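PDB 3B1N: ribokinase, putative, which probably phosphorylates nucleosides as a ribokinase-family (PfkB) kinase, and is seen here with ADP and the nucleoside analogue mizoribine bound. Local coordinates for residues 122-131 with 144-155; 2-11 with 63-74. One frame throughout, in Å; residues are numbered along the deposited sequence.

Contact 1. Residues 122-131 with 144-155; sequences MMQSHVNHAG and DGFQGMVQHTEE
H126 and Q147 lie flat against each other where a 3-10 stretch, 122-127, runs along the start of helix 146-158 in this ribokinase-fold protein. The imidazole and amide planes are 6° apart, a true stack, and Q147 OE1 sits over the centre of the ring, 3.6 Å from H126 CE1. An extended Q147 chain, CG anti to the backbone N (chi1 179°), carries the amide out to that face. At the ring edge a water, in plane, joins H126 ND1 to S125 OG and accepts from G148 N, tying three groups at the helix start.

One turn on, in one of its two conformers, Q151 stacks its amide on H129, the planes 16° apart and the side chains crossing at about a right angle, with NE2 over the ring centre. In that conformer Q151 NE2 also donates to H126 O at 2.9 Å.

Nearer the nucleoside pocket, M122 CG lies 3.4 Å from D144 OD1, and the bend at chi3 brings CE against G145 N; M122 and D144 both touch the bound mizoribine. S125 OG stands 3.0 Å from the same D144 OD1, at best a weak bond.

At the far end E155 spreads its carboxylate over two partners. G131 N reaches OE1 on its anti side at 3.1 Å, while H129 ND1, its ring nearly coplanar with the carboxylate, meets the syn lone pair of E155 OE2 at 2.6 Å.

Contact 2. Residues 2-11 with 63-74; sequences ATLICGSIAY and DARMMGTLGAVD. With MZR (5-hydroxy-1-(beta-D-ribofuranosyl)-1H-imidazole-4-carboxamide), chain F.
The first two parallel strands of the Rossmann-like sheet, 3-6 and 64-71, pair here in register, T3 beside A64 through C6 beside M67, and lead into the nucleoside pocket. Their short axes are 27° apart in direction. T3 N donates to D63 O at 3.0 Å, and I5 N to R65 O at 2.8 Å. Return bonds run from R65 N to T3 O and from M67 N to I5 O; G7 N to M67 O is weak.

At the strand starts R65 grips D63 side-on, through NE and NH2, and A2 CB lies over the centre of one guanidinium face, 3.7 Å from R65 CZ. R65 NH1 has a second carboxylate, E90.

Beyond G7 the backbones part. Water takes over the pairing: one molecule donates to both I9 O, at 2.7 Å, and T69 O. I9 bridges the gap with two branches. With CG1 beside the backbone N (chi1 -55°), CD1 reaches M66 CE at 3.6 Å, while CG2 packs against L70 CD2. S8 faces away from strand 64-71, and its OG hydrogen-bonds mizoribine O3 at 2.6 Å and also C49 N. Farther on, Y11 OH donates in the carbonyl plane of D74 O at 2.7 Å; the D74 carboxylate is held by S100 and R44.

Helix 49-59, which leads into strand 64-71, packs on the face bearing T3, I5, A64 and M66. Helix 76-85 touches I9, Y11, M66 and L70, strand 138-141 flanks strand 3-6, and strand 88-95 lines the other side of 64-71.

Overall arrangement
Contact 2 is buried and belongs to the central sheet, whereas contact 1 is partly buried, farther from the chain centre, and sets a loop against a helix. Their chemistry follows: the strand pair relies on backbone hydrogen bonds and apolar side chains, with a salt bridge inside segment 63-74, between D63 and R65, at the strand start, while the loop and helix meet through stacked amides and imidazoles, a His-carboxylate bond and a shared water. The two touch directly. M122 and S125 of contact 1 pack on T69 of contact 2, and D144 approaches G7. Both also reach mizoribine, contact 1 by touch through M122 and D144, contact 2 by the hydrogen bond of S8.

Contact 1. Residues 122-131 with 144-155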
loop_
_atom_site.group_PDB
_atom_site.type_symbol
_atom_site.label_atom_id
_atom_site.label_comp_id
_atom_site.label_asym_id
_atom_site.label_seq_id
_atom_site.Cartn_x
_atom_site.Cartn_y
_atom_site.Cartn_z
ATOM N N MET B 122 7.722 -18.581 0.499
ATOM C CA MET B 122 6.378 -19.021 0.736
ATOM C C MET B 122 5.731 -19.787 -0.419
ATOM O O MET B 122 4.850 -20.628 -0.202
ATOM C CB MET B 122 5.506 -17.821 1.180
ATOM C CG MET B 122 4.083 -18.255 1.642
ATOM S SD MET B 122 2.938 -16.867 1.879
ATOM C CE MET B 122 2.339 -16.585 0.216
ATOM N N MET B 123 6.217 -19.533 -1.642
ATOM C CA MET B 123 5.671 -20.219 -2.832
ATOM C C MET B 123 5.832 -21.729 -2.718
ATOM O O MET B 123 5.079 -22.482 -3.351
ATOM C CB MET B 123 6.354 -19.749 -4.112
ATOM C CG MET B 123 6.135 -18.351 -4.440
ATOM S SD MET B 123 6.566 -18.031 -6.192
ATOM C CE MET B 123 7.210 -19.630 -6.744
ATOM N N GLN B 124 6.807 -22.171 -1.914
ATOM C CA GLN B 124 7.097 -23.626 -1.762
ATOM C C GLN B 124 6.574 -24.186 -0.441
ATOM O O GLN B 124 7.032 -25.242 -0.018
ATOM C CB GLN B 124 8.608 -23.928 -1.844
ATOM C CG GLN B 124 9.354 -23.178 -2.963
ATOM C CD GLN B 124 8.746 -23.400 -4.310
ATOM O OE1 GLN B 124 8.180 -24.448 -4.583
ATOM N NE2 GLN B 124 8.846 -22.382 -5.186
ATOM N N SER B 125 5.634 -23.479 0.211
ATOM C CA SER B 125 5.170 -23.934 1.551
ATOM C C SER B 125 4.597 -25.346 1.602
ATOM O O SER B 125 4.658 -25.983 2.641
ATOM C CB SER B 125 4.172 -22.923 2.137
ATOM O OG SER B 125 2.915 -22.940 1.460
ATOM N N HIS B 126 4.114 -25.854 0.457
ATOM C CA HIS B 126 3.589 -27.199 0.413
ATOM C C HIS B 126 4.657 -28.285 0.536
ATOM O O HIS B 126 4.285 -29.468 0.680
ATOM C CB HIS B 126 2.842 -27.382 -0.912
ATOM C CG HIS B 126 3.669 -27.007 -2.101
ATOM N ND1 HIS B 126 3.798 -25.708 -2.554
ATOM C CD2 HIS B 126 4.446 -27.768 -2.907
ATOM C CE1 HIS B 126 4.615 -25.687 -3.589
ATOM N NE2 HIS B 126 5.028 -26.917 -3.821
ATOM N N VAL B 127 5.947 -27.943 0.604
ATOM C CA VAL B 127 6.986 -28.956 0.891
ATOM C C VAL B 127 6.884 -29.507 2.314
ATOM O O VAL B 127 7.335 -30.634 2.584
ATOM C CB VAL B 127 8.448 -28.531 0.610
ATOM C CG1 VAL B 127 8.564 -28.163 -0.910
ATOM C CG2 VAL B 127 8.878 -27.402 1.485
ATOM N N ASN B 128 6.254 -28.735 3.216
ATOM C CA ASN B 128 5.964 -29.267 4.569
ATOM C C ASN B 128 4.582 -29.901 4.572
ATOM O O ASN B 128 3.601 -29.357 4.039
ATOM C CB ASN B 128 5.923 -28.129 5.609
ATOM C CG ASN B 128 7.297 -27.567 5.991
ATOM O OD1 ASN B 128 7.442 -26.328 6.175
ATOM N ND2 ASN B 128 8.285 -28.431 6.194
ATOM N N HIS B 129 4.471 -31.039 5.234
ATOM C CA HIS B 129 3.201 -31.747 5.270
ATOM C C HIS B 129 2.662 -31.816 6.680
ATOM O O HIS B 129 3.284 -32.404 7.553
ATOM C CB HIS B 129 3.367 -33.146 4.648
ATOM C CG HIS B 129 3.532 -33.095 3.159
ATOM N ND1 HIS B 129 2.498 -33.366 2.290
ATOM C CD2 HIS B 129 4.561 -32.662 2.398
ATOM C CE1 HIS B 129 2.918 -33.196 1.048
ATOM N NE2 HIS B 129 4.165 -32.767 1.090
ATOM N N ALA B 130 1.512 -31.182 6.900
ATOM C CA ALA B 130 0.966 -31.031 8.264
ATOM C C ALA B 130 0.545 -32.356 8.883
ATOM O O ALA B 130 0.613 -32.512 10.112
ATOM C CB ALA B 130 -0.212 -30.049 8.234
ATOM N N GLY B 131 0.157 -33.308 8.026
ATOM C CA GLY B 131 -0.348 -34.619 8.500
ATOM C C GLY B 131 0.810 -35.461 9.019
ATOM O O GLY B 131 0.616 -36.508 9.664
ATOM N N ASP B 144 -1.092 -18.406 3.286
ATOM C CA ASP B 144 0.133 -19.126 2.934
ATOM C C ASP B 144 0.112 -19.330 1.438
ATOM O O ASP B 144 -0.822 -18.908 0.772
ATOM C CB ASP B 144 0.105 -20.517 3.625
ATOM C CG ASP B 144 1.464 -21.066 3.970
ATOM O OD1 ASP B 144 2.499 -20.675 3.425
ATOM O OD2 ASP B 144 1.487 -21.931 4.875
ATOM N N GLY B 145 1.136 -19.966 0.912
ATOM C CA GLY B 145 1.043 -20.449 -0.469
ATOM C C GLY B 145 -0.207 -21.276 -0.667
ATOM O O GLY B 145 -0.620 -22.049 0.214
ATOM N N PHE B 146 -0.879 -21.065 -1.797
ATOM C CA PHE B 146 -2.195 -21.649 -1.983
ATOM C C PHE B 146 -2.168 -23.168 -1.903
ATOM O O PHE B 146 -2.963 -23.791 -1.190
ATOM C CB PHE B 146 -2.810 -21.207 -3.332
ATOM C CG PHE B 146 -4.165 -21.846 -3.605
ATOM C CD1 PHE B 146 -5.274 -21.575 -2.788
ATOM C CD2 PHE B 146 -4.320 -22.741 -4.659
ATOM C CE1 PHE B 146 -6.542 -22.157 -3.026
ATOM C CE2 PHE B 146 -5.584 -23.361 -4.896
ATOM C CZ PHE B 146 -6.688 -23.071 -4.072
ATOM N N GLN B 147 -1.218 -23.787 -2.599
ATOM C CA GLN B 147 -1.149 -25.238 -2.562
ATOM C C GLN B 147 -0.931 -25.729 -1.114
ATOM O O GLN B 147 -1.529 -26.731 -0.686
ATOM C CB GLN B 147 -0.069 -25.758 -3.537
ATOM C CG GLN B 147 0.102 -27.256 -3.575
ATOM C CD GLN B 147 1.160 -27.724 -4.570
ATOM O OE1 GLN B 147 1.725 -26.929 -5.320
ATOM N NE2 GLN B 147 1.438 -29.024 -4.561
ATOM N N GLY B 148 -0.072 -25.027 -0.358
ATOM C CA GLY B 148 0.132 -25.348 1.038
ATOM C C GLY B 148 -1.146 -25.247 1.841
ATOM O O GLY B 148 -1.421 -26.142 2.617
ATOM N N MET B 149 -1.929 -24.178 1.649
ATOM C CA MET B 149 -3.137 -23.990 2.447
ATOM C C MET B 149 -4.079 -25.166 2.228
ATOM O O MET B 149 -4.616 -25.728 3.163
ATOM C CB MET B 149 -3.846 -22.697 2.065
ATOM C CG MET B 149 -3.047 -21.467 2.389
ATOM S SD MET B 149 -3.983 -19.969 2.043
ATOM C CE MET B 149 -5.300 -19.950 3.174
ATOM N N VAL B 150 -4.295 -25.508 0.967
ATOM C CA VAL B 150 -5.234 -26.569 0.639
ATOM C C VAL B 150 -4.743 -27.935 1.137
ATOM O O VAL B 150 -5.494 -28.680 1.772
ATOM C CB VAL B 150 -5.457 -26.612 -0.913
ATOM C CG1 VAL B 150 -6.303 -27.833 -1.276
ATOM C CG2 VAL B 150 -6.154 -25.337 -1.396
ATOM N N GLN B 151 -3.458 -28.220 0.911
ATOM C CA GLN B 151 -2.811 -29.441 1.356
ATOM C C GLN B 151 -2.896 -29.607 2.871
ATOM O O GLN B 151 -3.165 -30.662 3.387
ATOM C CB GLN B 151 -1.335 -29.380 0.962
ATOM C CG GLN B 151 -0.573 -30.648 1.131
ATOM C CD GLN B 151 0.887 -30.427 0.805
ATOM O OE1 GLN B 151 1.307 -30.550 -0.355
ATOM N NE2 GLN B 151 1.648 -30.000 1.799
ATOM N N HIS B 152 -2.603 -28.526 3.590
ATOM C CA HIS B 152 -2.624 -28.628 5.056
ATOM C C HIS B 152 -4.020 -28.963 5.563
ATOM O O HIS B 152 -4.176 -29.747 6.516
ATOM C CB HIS B 152 -2.139 -27.322 5.717
ATOM C CG HIS B 152 -0.713 -26.990 5.448
ATOM N ND1 HIS B 152 0.260 -27.933 5.165
ATOM C CD2 HIS B 152 -0.082 -25.790 5.477
ATOM C CE1 HIS B 152 1.417 -27.312 4.974
ATOM N NE2 HIS B 152 1.229 -26.011 5.160
ATOM N N THR B 153 -5.031 -28.352 4.949
ATOM C CA THR B 153 -6.402 -28.632 5.355
ATOM C C THR B 153 -6.788 -30.082 5.116
ATOM O O THR B 153 -7.403 -30.697 5.997
ATOM C CB THR B 153 -7.439 -27.687 4.767
ATOM O OG1 THR B 153 -7.546 -27.860 3.363
ATOM C CG2 THR B 153 -7.017 -26.273 5.053
ATOM N N GLU B 154 -6.427 -30.592 3.933
ATOM C CA GLU B 154 -6.701 -31.998 3.628
ATOM C C GLU B 154 -6.008 -32.927 4.617
ATOM O O GLU B 154 -6.628 -33.868 5.140
ATOM C CB GLU B 154 -6.306 -32.322 2.164
ATOM C CG GLU B 154 -7.184 -31.616 1.116
ATOM C CD GLU B 154 -8.590 -32.232 1.001
ATOM O OE1 GLU B 154 -8.832 -33.357 1.519
ATOM O OE2 GLU B 154 -9.454 -31.594 0.374
ATOM N N GLU B 155 -4.744 -32.676 4.886
ATOM C CA GLU B 155 -3.938 -33.552 5.716
ATOM C C GLU B 155 -4.345 -33.500 7.172
ATOM O O GLU B 155 -4.410 -34.512 7.851
ATOM C CB GLU B 155 -2.487 -33.224 5.563
ATOM C CG GLU B 155 -1.986 -33.655 4.171
ATOM C CD GLU B 155 -0.535 -33.466 3.987
ATOM O OE1 GLU B 155 0.116 -33.066 4.981
ATOM O OE2 GLU B 155 -0.036 -33.714 2.846
HETATM O O HOH W 1 2.351 -23.493 -1.291
#

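Contact 2. Residues 2-11 with 63-74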
loop_
_atom_site.group_PDB
_atom_site.type_symbol
_atom_site.label_atom_id
_atom_site.label_comp_id
_atom_site.label_asym_id
_atom_site.label_seq_id
_atom_site.Cartn_x
_atom_site.Cartn_y
_atom_site.Cartn_z
ATOM N N ALA B 2 1.222 -29.647 21.969
ATOM C CA ALA B 2 1.825 -28.811 20.897
ATOM C C ALA B 2 0.743 -28.424 19.909
ATOM O O ALA B 2 -0.110 -29.241 19.502
ATOM C CB ALA B 2 2.913 -29.583 20.181
ATOM N N THR B 3 0.789 -27.154 19.467
ATOM C CA THR B 3 -0.208 -26.646 18.525
ATOM C C THR B 3 0.511 -26.241 17.235
ATOM O O THR B 3 1.522 -25.536 17.307
ATOM C CB THR B 3 -0.923 -25.401 19.131
ATOM O OG1 THR B 3 -1.581 -25.852 20.336
ATOM C CG2 THR B 3 -1.971 -24.841 18.165
ATOM N N LEU B 4 0.075 -26.822 16.116
ATOM C CA LEU B 4 0.773 -26.620 14.832
ATOM C C LEU B 4 0.225 -25.362 14.188
ATOM O O LEU B 4 -1.001 -25.218 14.008
ATOM C CB LEU B 4 0.525 -27.796 13.871
ATOM C CG LEU B 4 1.382 -27.859 12.604
ATOM C CD1 LEU B 4 2.841 -28.180 12.969
ATOM C CD2 LEU B 4 0.823 -28.906 11.619
ATOM N N ILE B 5 1.145 -24.450 13.846
ATOM C CA ILE B 5 0.700 -23.156 13.291
ATOM C C ILE B 5 1.167 -23.067 11.844
ATOM O O ILE B 5 2.324 -22.731 11.607
ATOM C CB ILE B 5 1.306 -21.975 14.109
ATOM C CG1 ILE B 5 1.161 -22.172 15.634
ATOM C CG2 ILE B 5 0.680 -20.645 13.606
ATOM C CD1 ILE B 5 -0.260 -22.286 16.091
ATOM N N CYS B 6 0.249 -23.330 10.914
ATOM C CA CYS B 6 0.621 -23.353 9.487
ATOM C C CYS B 6 0.289 -22.020 8.857
ATOM O O CYS B 6 -0.838 -21.529 8.957
ATOM C CB CYS B 6 -0.184 -24.404 8.771
ATOM S SG CYS B 6 0.036 -26.075 9.396
ATOM N N GLY B 7 1.271 -21.377 8.259
ATOM C CA GLY B 7 0.960 -20.095 7.618
ATOM C C GLY B 7 2.248 -19.443 7.183
ATOM O O GLY B 7 3.336 -19.994 7.311
ATOM N N SER B 8 2.110 -18.243 6.636
ATOM C CA SER B 8 3.286 -17.512 6.150
ATOM C C SER B 8 4.257 -17.141 7.257
ATOM O O SER B 8 3.862 -16.884 8.413
ATOM C CB SER B 8 2.852 -16.255 5.418
ATOM O OG SER B 8 2.097 -15.414 6.280
ATOM N N ILE B 9 5.538 -17.034 6.896
ATOM C CA ILE B 9 6.567 -16.504 7.793
ATOM C C ILE B 9 7.261 -15.438 6.952
ATOM O O ILE B 9 7.759 -15.764 5.864
ATOM C CB ILE B 9 7.593 -17.587 8.225
ATOM C CG1 ILE B 9 6.862 -18.786 8.860
ATOM C CG2 ILE B 9 8.517 -16.941 9.273
ATOM C CD1 ILE B 9 7.800 -19.980 9.151
ATOM N N ALA B 10 7.194 -14.181 7.390
ATOM C CA ALA B 10 7.520 -13.062 6.463
ATOM C C ALA B 10 8.119 -11.917 7.187
ATOM O O ALA B 10 7.977 -11.778 8.406
ATOM C CB ALA B 10 6.210 -12.622 5.712
ATOM N N TYR B 11 8.822 -11.066 6.422
ATOM C CA TYR B 11 9.248 -9.770 6.934
ATOM C C TYR B 11 8.284 -8.714 6.429
ATOM O O TYR B 11 7.981 -8.664 5.239
ATOM C CB TYR B 11 10.661 -9.476 6.390
ATOM C CG TYR B 11 11.699 -10.387 6.983
ATOM C CD1 TYR B 11 11.970 -10.378 8.351
ATOM C CD2 TYR B 11 12.363 -11.318 6.194
ATOM C CE1 TYR B 11 12.929 -11.219 8.895
ATOM C CE2 TYR B 11 13.322 -12.186 6.727
ATOM C CZ TYR B 11 13.605 -12.124 8.079
ATOM O OH TYR B 11 14.561 -12.941 8.635
ATOM N N ASP B 63 2.709 -24.068 23.529
ATOM C CA ASP B 63 3.813 -24.714 22.836
ATOM C C ASP B 63 3.500 -24.647 21.354
ATOM O O ASP B 63 2.776 -25.445 20.843
ATOM C CB ASP B 63 3.922 -26.176 23.271
ATOM C CG ASP B 63 5.121 -26.885 22.661
ATOM O OD1 ASP B 63 5.883 -26.249 21.911
ATOM O OD2 ASP B 63 5.324 -28.090 22.952
ATOM N N ALA B 64 3.990 -23.603 20.713
ATOM C CA ALA B 64 3.573 -23.309 19.334
ATOM C C ALA B 64 4.623 -23.830 18.377
ATOM O O ALA B 64 5.778 -23.484 18.534
ATOM C CB ALA B 64 3.466 -21.774 19.201
ATOM N N ARG B 65 4.186 -24.632 17.396
ATOM C CA ARG B 65 5.099 -25.202 16.404
ATOM C C ARG B 65 4.786 -24.597 15.035
ATOM O O ARG B 65 3.846 -25.035 14.371
ATOM C CB ARG B 65 4.977 -26.751 16.341
ATOM C CG ARG B 65 5.078 -27.443 17.734
ATOM C CD ARG B 65 6.472 -27.404 18.276
ATOM N NE ARG B 65 6.498 -28.052 19.612
ATOM C CZ ARG B 65 6.575 -29.365 19.833
ATOM N NH1 ARG B 65 6.696 -30.243 18.840
ATOM N NH2 ARG B 65 6.549 -29.813 21.088
ATOM N N MET B 66 5.567 -23.582 14.647
ATOM C CA MET B 66 5.371 -22.946 13.318
ATOM C C MET B 66 5.736 -23.912 12.205
ATOM O O MET B 66 6.790 -24.551 12.292
ATOM C CB MET B 66 6.258 -21.721 13.174
ATOM C CG MET B 66 5.917 -20.603 14.174
ATOM S SD MET B 66 7.172 -19.282 14.261
ATOM C CE MET B 66 7.379 -18.988 12.575
ATOM N N MET B 67 4.857 -23.969 11.202
ATOM C CA MET B 67 5.144 -24.741 9.992
ATOM C C MET B 67 5.057 -23.787 8.827
ATOM O O MET B 67 3.969 -23.267 8.525
ATOM C CB MET B 67 4.144 -25.864 9.834
ATOM C CG MET B 67 4.402 -26.672 8.526
ATOM S SD MET B 67 3.408 -28.195 8.382
ATOM C CE MET B 67 4.488 -29.337 9.249
ATOM N N GLY B 68 6.199 -23.567 8.209
ATOM C CA GLY B 68 6.270 -22.623 7.075
ATOM C C GLY B 68 7.638 -22.662 6.462
ATOM O O GLY B 68 8.567 -23.332 6.985
ATOM N N THR B 69 7.798 -21.924 5.356
ATOM C CA THR B 69 9.077 -21.860 4.670
ATOM C C THR B 69 9.682 -20.452 4.706
ATOM O O THR B 69 8.941 -19.455 4.569
ATOM C CB THR B 69 8.900 -22.310 3.176
ATOM O OG1 THR B 69 7.719 -21.700 2.643
ATOM C CG2 THR B 69 8.685 -23.813 3.116
ATOM N N LEU B 70 10.997 -20.406 4.920
ATOM C CA LEU B 70 11.841 -19.193 4.866
ATOM C C LEU B 70 12.889 -19.342 3.757
ATOM O O LEU B 70 13.101 -20.458 3.238
ATOM C CB LEU B 70 12.583 -18.950 6.188
ATOM C CG LEU B 70 11.675 -18.393 7.293
ATOM C CD1 LEU B 70 12.491 -18.521 8.621
ATOM C CD2 LEU B 70 11.317 -16.940 6.983
ATOM N N GLY B 71 13.494 -18.226 3.362
ATOM C CA GLY B 71 14.536 -18.269 2.296
ATOM C C GLY B 71 15.903 -18.083 2.936
ATOM O O GLY B 71 16.068 -17.173 3.743
ATOM N N ALA B 72 16.887 -18.912 2.585
ATOM C CA ALA B 72 18.210 -18.826 3.204
ATOM C C ALA B 72 18.905 -17.492 3.128
ATOM O O ALA B 72 19.726 -17.170 3.990
ATOM C CB ALA B 72 19.133 -19.914 2.631
ATOM N N VAL B 73 18.635 -16.700 2.091
ATOM C CA VAL B 73 19.368 -15.469 1.936
ATOM C C VAL B 73 19.168 -14.582 3.140
ATOM O O VAL B 73 20.096 -13.886 3.552
ATOM C CB VAL B 73 18.961 -14.711 0.638
ATOM C CG1 VAL B 73 19.653 -13.289 0.535
ATOM C CG2 VAL B 73 19.296 -15.539 -0.560
ATOM N N ASP B 74 17.935 -14.553 3.682
ATOM C CA ASP B 74 17.666 -13.607 4.768
ATOM C C ASP B 74 16.885 -14.232 5.912
ATOM O O ASP B 74 16.375 -13.512 6.737
ATOM C CB ASP B 74 16.984 -12.355 4.226
ATOM C CG ASP B 74 15.712 -12.658 3.504
ATOM O OD1 ASP B 74 15.314 -13.846 3.445
ATOM O OD2 ASP B 74 15.111 -11.676 2.975
HETATM N N1 MZR F . -0.402 -14.584 2.270
HETATM O O3 MZR F . 0.556 -13.931 4.808
HETATM C C4 MZR F . 0.186 -12.650 4.346
HETATM C C5 MZR F . -0.396 -12.352 3.057
HETATM C C6 MZR F . -0.678 -13.321 1.995
HETATM O O6 MZR F . -1.142 -12.847 0.935
HETATM N N7 MZR F . -0.566 -11.002 3.099
HETATM C C8 MZR F . -0.137 -10.549 4.299
HETATM N N9 MZR F . 0.336 -11.560 5.085
HETATM C "C1'" MZR F . 0.834 -11.453 6.466
HETATM C "C2'" MZR F . 1.839 -10.354 6.766
HETATM O "O2'" MZR F . 3.128 -10.941 6.624
HETATM C "C3'" MZR F . 1.434 -9.917 8.196
HETATM O "O3'" MZR F . 2.417 -10.090 9.219
HETATM C "C4'" MZR F . 0.198 -10.719 8.506
HETATM O "O4'" MZR F . -0.304 -11.067 7.229
HETATM C "C5'" MZR F . -0.815 -9.898 9.268
HETATM O "O5'" MZR F . -1.938 -10.780 9.536
HETATM O O HOH W 2 3.438 -29.409 24.254
HETATM O O HOH W 3 4.800 -20.732 4.944
HETATM O O HOH W 4 9.276 -16.842 3.878
HETATM O O HOH W 5 6.220 -18.460 4.421
#